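Local structure of processed glycerol phosphate lipoteichoic acid synthase 2 (Bacillus subtilis, 2W8D) at residues M91-Y96 with K144-D149. The protein belongs to the lipoteichoic acid synthases, and its processed C-terminal domain has a sulfatase-type fold of the alkaline phosphatase superfamily with a bound magnesium ion. Residues are numbered along the deposited sequence; the frame is centred on the assembly and turned at random.
Sequences MENSLY and KAEGID
Asn93, in the last turn of helix 86-93, and Glu146, near the end of helix 139-145, are joined by one buried side-chain hydrogen bond. ND2 of Asn93 donates to OE2 of Glu146 over 2.9 Å; the N-H...O angle of 136° makes the bond noticeably bent. The acceptor lies close to the amide plane, whereas the donor reaches the anti side of OE2, tilted from the carboxylate plane. Glutamate suits this place because its long chain, extended beyond CG (chi2 -180°), sets a carboxylate where it can accept the amide N-H. Asparagine fits the helix end: its amide also donates to the carbonyl of Phe89, and its OD1 bonds to Ser114, which fixes how the amide is turned. Close packing continues along Glu92, whose CG lies 3.5 Å from OE1 of Glu146. In this sulfatase-type alpha/beta fold the two helices probably belong to the layers flanking the central mixed sheet, and the side chain of Glu92 is about 14 Å from the magnesium ion. A bend at chi2 swings the carboxylate of Glu92 away to a salt bridge with Lys192, on a sheet strand, leaving its OE2 5.3 Å from OE1 of Glu146 and probably easing the like-charge repulsion. Packing is looser towards Ile148, which rests on Pro116 with its CD1 5.1 Å from CG of Glu92; beyond it, partly exposed Asp149 pairs with Lys120. Gly147, with positive phi, closes helix 139-145 in a Schellman motif.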
loop_
_atom_site.group_PDB
_atom_site.type_symbol
_atom_site.label_atom_id
_atom_site.label_comp_id
_atom_site.label_asym_id
_atom_site.label_seq_id
_atom_site.Cartn_x
_atom_site.Cartn_y
_atom_site.Cartn_z
HETATM N N MSE A 91 -2.039 -5.237 1.985
HETATM C CA MSE A 91 -3.337 -4.616 1.671
HETATM C C MSE A 91 -4.427 -5.655 1.767
HETATM O O MSE A 91 -5.487 -5.365 2.282
HETATM C CB MSE A 91 -3.409 -4.014 0.254
HETATM C CG MSE A 91 -2.406 -2.927 -0.045
HETATM SE SE MSE A 91 -2.548 -1.387 1.160
HETATM C CE MSE A 91 -0.665 -1.172 1.634
ATOM N N GLU A 92 -4.171 -6.858 1.253
ATOM C CA GLU A 92 -5.211 -7.909 1.240
ATOM C C GLU A 92 -5.294 -8.704 2.538
ATOM O O GLU A 92 -6.301 -9.319 2.781
ATOM C CB GLU A 92 -5.051 -8.903 0.075
ATOM C CG GLU A 92 -4.966 -8.372 -1.371
ATOM C CD GLU A 92 -5.655 -7.043 -1.627
ATOM O OE1 GLU A 92 -6.727 -6.775 -1.059
ATOM O OE2 GLU A 92 -5.130 -6.253 -2.425
ATOM N N ASN A 93 -4.250 -8.708 3.371
ATOM C CA ASN A 93 -4.248 -9.645 4.509
ATOM C C ASN A 93 -4.056 -9.075 5.892
ATOM O O ASN A 93 -4.408 -9.731 6.859
ATOM C CB ASN A 93 -3.235 -10.763 4.282
ATOM C CG ASN A 93 -3.581 -11.589 3.098
ATOM O OD1 ASN A 93 -4.483 -12.411 3.174
ATOM N ND2 ASN A 93 -2.878 -11.376 1.967
ATOM N N SER A 94 -3.492 -7.877 5.977
ATOM C CA SER A 94 -3.099 -7.265 7.251
ATOM C C SER A 94 -2.194 -8.224 8.019
ATOM O O SER A 94 -2.342 -8.460 9.220
ATOM C CB SER A 94 -4.322 -6.819 8.062
ATOM O OG SER A 94 -3.935 -5.945 9.102
ATOM N N LEU A 95 -1.282 -8.816 7.269
ATOM C CA LEU A 95 -0.242 -9.681 7.795
ATOM C C LEU A 95 1.081 -9.305 7.147
ATOM O O LEU A 95 1.143 -8.981 5.968
ATOM C CB LEU A 95 -0.548 -11.148 7.515
ATOM C CG LEU A 95 -1.739 -11.820 8.189
ATOM C CD1 LEU A 95 -1.885 -13.240 7.604
ATOM C CD2 LEU A 95 -1.536 -11.819 9.717
ATOM N N TYR A 96 2.143 -9.343 7.934
ATOM C CA TYR A 96 3.472 -9.004 7.439
ATOM C C TYR A 96 4.014 -10.032 6.432
ATOM O O TYR A 96 3.747 -11.233 6.533
ATOM C CB TYR A 96 4.452 -8.850 8.613
ATOM C CG TYR A 96 4.143 -7.643 9.427
ATOM C CD1 TYR A 96 4.726 -6.409 9.121
ATOM C CD2 TYR A 96 3.241 -7.714 10.481
ATOM C CE1 TYR A 96 4.415 -5.265 9.864
ATOM C CE2 TYR A 96 2.916 -6.605 11.209
ATOM C CZ TYR A 96 3.502 -5.387 10.922
ATOM O OH TYR A 96 3.168 -4.287 11.676
ATOM N N LYS A 144 -5.158 -16.386 -6.400
ATOM C CA LYS A 144 -6.166 -17.430 -6.337
ATOM C C LYS A 144 -6.397 -17.774 -4.882
ATOM O O LYS A 144 -7.543 -17.990 -4.456
ATOM C CB LYS A 144 -5.700 -18.670 -7.075
ATOM C CG LYS A 144 -5.618 -18.503 -8.551
ATOM C CD LYS A 144 -5.083 -19.790 -9.108
ATOM C CE LYS A 144 -5.700 -20.115 -10.407
ATOM N NZ LYS A 144 -4.803 -19.729 -11.490
ATOM N N ALA A 145 -5.309 -17.808 -4.115
ATOM C CA ALA A 145 -5.402 -18.068 -2.688
ATOM C C ALA A 145 -6.170 -16.924 -2.006
ATOM O O ALA A 145 -6.835 -17.131 -0.983
ATOM C CB ALA A 145 -3.986 -18.214 -2.080
ATOM N N GLU A 146 -6.075 -15.727 -2.580
ATOM C CA GLU A 146 -6.686 -14.530 -1.971
ATOM C C GLU A 146 -8.160 -14.332 -2.361
ATOM O O GLU A 146 -8.831 -13.427 -1.859
ATOM C CB GLU A 146 -5.855 -13.261 -2.266
ATOM C CG GLU A 146 -4.488 -13.252 -1.558
ATOM C CD GLU A 146 -3.634 -11.987 -1.829
ATOM O OE1 GLU A 146 -3.785 -11.330 -2.906
ATOM O OE2 GLU A 146 -2.804 -11.662 -0.931
ATOM N N GLY A 147 -8.639 -15.203 -3.243
ATOM C CA GLY A 147 -9.960 -15.125 -3.807
ATOM C C GLY A 147 -10.210 -14.069 -4.859
ATOM O O GLY A 147 -11.362 -13.695 -5.079
ATOM N N ILE A 148 -9.178 -13.558 -5.513
ATOM C CA ILE A 148 -9.430 -12.525 -6.498
ATOM C C ILE A 148 -10.124 -13.215 -7.689
ATOM O O ILE A 148 -9.577 -14.191 -8.224
ATOM C CB ILE A 148 -8.168 -11.777 -6.974
ATOM C CG1 ILE A 148 -7.339 -11.143 -5.832
ATOM C CG2 ILE A 148 -8.538 -10.698 -7.997
ATOM C CD1 ILE A 148 -8.078 -10.471 -4.760
ATOM N N ASP A 149 -11.310 -12.721 -8.091
ATOM C CA ASP A 149 -12.106 -13.396 -9.156
ATOM C C ASP A 149 -11.472 -13.225 -10.514
ATOM O O ASP A 149 -11.567 -14.115 -11.338
ATOM C CB ASP A 149 -13.569 -12.875 -9.280
ATOM C CG ASP A 149 -14.369 -13.061 -8.021
ATOM O OD1 ASP A 149 -14.612 -14.219 -7.682
ATOM O OD2 ASP A 149 -14.718 -12.062 -7.344
#